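Local coordinates for protein aac(6')-Ii (Enterococcus faecium, PDB 5E96) that probably transfers an acetyl group from acetyl-CoA to the 6'-amino group of aminoglycoside antibiotics, at residues V12-L17 against E35-M40. Numbering follows the deposited sequence.
Sequences VLKDQL and EEVEEM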
loop_
_atom_site.group_PDB
_atom_site.type_symbol
_atom_site.label_atom_id
_atom_site.label_comp_id
_atom_site.label_asym_id
_atom_site.label_seq_id
_atom_site.Cartn_x
_atom_site.Cartn_y
_atom_site.Cartn_z
ATOM N N VAL A 12 22.160 10.971 -11.463
ATOM C CA VAL A 12 22.878 9.779 -11.896
ATOM C C VAL A 12 22.518 8.609 -10.980
ATOM O O VAL A 12 22.349 7.481 -11.444
ATOM C CB VAL A 12 24.402 9.995 -11.865
ATOM C CG1 VAL A 12 25.130 8.677 -12.109
ATOM C CG2 VAL A 12 24.793 11.011 -12.928
ATOM N N LEU A 13 22.413 8.877 -9.680
ATOM C CA LEU A 13 22.057 7.830 -8.724
ATOM C C LEU A 13 20.631 7.341 -9.041
ATOM O O LEU A 13 20.325 6.158 -8.900
ATOM C CB LEU A 13 22.115 8.370 -7.290
ATOM C CG LEU A 13 22.211 7.298 -6.194
ATOM C CD1 LEU A 13 23.563 6.592 -6.285
ATOM C CD2 LEU A 13 22.036 7.935 -4.823
ATOM N N LYS A 14 19.763 8.256 -9.463
ATOM C CA LYS A 14 18.394 7.885 -9.802
ATOM C C LYS A 14 18.357 7.108 -11.106
ATOM O O LYS A 14 17.512 6.224 -11.275
ATOM C CB LYS A 14 17.503 9.120 -9.882
ATOM C CG LYS A 14 17.313 9.761 -8.528
ATOM C CD LYS A 14 16.157 10.725 -8.501
ATOM C CE LYS A 14 16.443 11.970 -9.299
ATOM N NZ LYS A 14 15.309 12.923 -9.153
ATOM N N ASP A 15 19.268 7.426 -12.026
ATOM C CA ASP A 15 19.339 6.694 -13.287
ATOM C C ASP A 15 19.774 5.262 -12.992
ATOM O O ASP A 15 19.266 4.316 -13.584
ATOM C CB ASP A 15 20.345 7.321 -14.254
ATOM C CG ASP A 15 19.800 8.557 -14.941
ATOM O OD1 ASP A 15 18.609 8.866 -14.749
ATOM O OD2 ASP A 15 20.566 9.214 -15.676
ATOM N N GLN A 16 20.720 5.108 -12.070
ATOM C CA GLN A 16 21.192 3.776 -11.717
ATOM C C GLN A 16 20.115 2.958 -10.991
ATOM O O GLN A 16 20.043 1.739 -11.156
ATOM C CB GLN A 16 22.457 3.866 -10.861
ATOM C CG GLN A 16 23.636 4.511 -11.584
ATOM C CD GLN A 16 24.918 4.471 -10.767
ATOM O OE1 GLN A 16 24.911 4.738 -9.567
ATOM N NE2 GLN A 16 26.026 4.154 -11.422
ATOM N N LEU A 17 19.295 3.613 -10.178
ATOM C CA LEU A 17 18.231 2.886 -9.481
ATOM C C LEU A 17 17.258 2.425 -10.559
ATOM O O LEU A 17 16.701 1.327 -10.503
ATOM C CB LEU A 17 17.506 3.785 -8.473
ATOM C CG LEU A 17 16.316 3.120 -7.758
ATOM C CD1 LEU A 17 16.766 1.844 -7.052
ATOM C CD2 LEU A 17 15.706 4.087 -6.776
ATOM N N GLU A 35 9.281 6.209 -13.665
ATOM C CA GLU A 35 8.109 6.587 -12.887
ATOM C C GLU A 35 8.170 5.998 -11.478
ATOM O O GLU A 35 7.833 6.663 -10.495
ATOM C CB GLU A 35 6.833 6.114 -13.588
ATOM C CG GLU A 35 5.564 6.385 -12.799
ATOM C CD GLU A 35 5.415 7.847 -12.424
ATOM N N GLU A 36 8.595 4.744 -11.386
ATOM C CA GLU A 36 8.701 4.086 -10.093
ATOM C C GLU A 36 9.728 4.814 -9.232
ATOM O O GLU A 36 9.483 5.072 -8.054
ATOM C CB GLU A 36 9.100 2.621 -10.282
ATOM C CG GLU A 36 8.005 1.774 -10.912
ATOM C CD GLU A 36 6.766 1.679 -10.041
ATOM N N VAL A 37 10.868 5.159 -9.826
ATOM C CA VAL A 37 11.906 5.872 -9.086
ATOM C C VAL A 37 11.347 7.177 -8.509
ATOM O O VAL A 37 11.550 7.482 -7.335
ATOM C CB VAL A 37 13.137 6.169 -9.984
ATOM C CG1 VAL A 37 14.131 7.081 -9.247
ATOM C CG2 VAL A 37 13.824 4.867 -10.353
ATOM N N GLU A 38 10.625 7.942 -9.320
ATOM C CA GLU A 38 10.054 9.190 -8.828
ATOM C C GLU A 38 9.148 8.943 -7.633
ATOM O O GLU A 38 9.156 9.712 -6.667
ATOM C CB GLU A 38 9.277 9.906 -9.937
ATOM C CG GLU A 38 10.172 10.679 -10.895
ATOM C CD GLU A 38 11.094 11.647 -10.167
ATOM O OE1 GLU A 38 10.590 12.462 -9.368
ATOM O OE2 GLU A 38 12.321 11.594 -10.393
ATOM N N GLU A 39 8.370 7.868 -7.690
ATOM C CA GLU A 39 7.480 7.533 -6.581
ATOM C C GLU A 39 8.315 7.263 -5.334
ATOM O O GLU A 39 7.984 7.705 -4.237
ATOM C CB GLU A 39 6.666 6.277 -6.899
ATOM C CG GLU A 39 5.619 6.444 -7.982
ATOM C CD GLU A 39 4.827 5.170 -8.205
ATOM O OE1 GLU A 39 5.401 4.184 -8.719
ATOM O OE2 GLU A 39 3.631 5.149 -7.853
ATOM N N MET A 40 9.399 6.523 -5.524
ATOM C CA MET A 40 10.284 6.166 -4.424
ATOM C C MET A 40 11.016 7.368 -3.829
ATOM O O MET A 40 11.474 7.313 -2.691
ATOM C CB MET A 40 11.278 5.110 -4.899
ATOM C CG MET A 40 10.621 3.764 -5.172
ATOM S SD MET A 40 11.711 2.606 -5.970
ATOM C CE MET A 40 10.517 1.375 -6.675
#
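Lys-14 NZ and Glu-38 OE2 form a long, weak salt bridge of 3.5 Å. It spans two N-terminal helices of the GNAT fold, 11-24 and 33-40, which pack against the central sheet. The lysine chain bends at chi3 (-70°), which turns its ammonium group toward Glu-38. A bend at chi2 (-54°) brings the Glu-38 carboxylate back to the partner helix, although its CB points away. Lys-14 NZ has a second weak partner, the backbone O of Arg-8.

The axes of segments 12-17 and 35-40 come within 9.8 Å, with their N-to-C directions 121° apart. Beside the salt bridge, Val-37 sits between Lys-14 and Leu-17. Its two methyls divide the work. CG1 meets the lysine CB at 4.0 Å, and CG2 meets Leu-17 CG at 4.0 Å. Both methyls also lie near the backbone O of Lys-14. Val-37 also touches Ser-18 and Leu-21, further along helix 11-24. Leu-17 and Met-40 both rest on Phe-59 of strand 55-66, which joins the helix pair to the sheet. The Leu-17 side chain is about 9 Å from that of Leu-76, a CoA-binding residue. At the Met-40 end, the sulfur SD sits 4.3 Å from Leu-17 CD2.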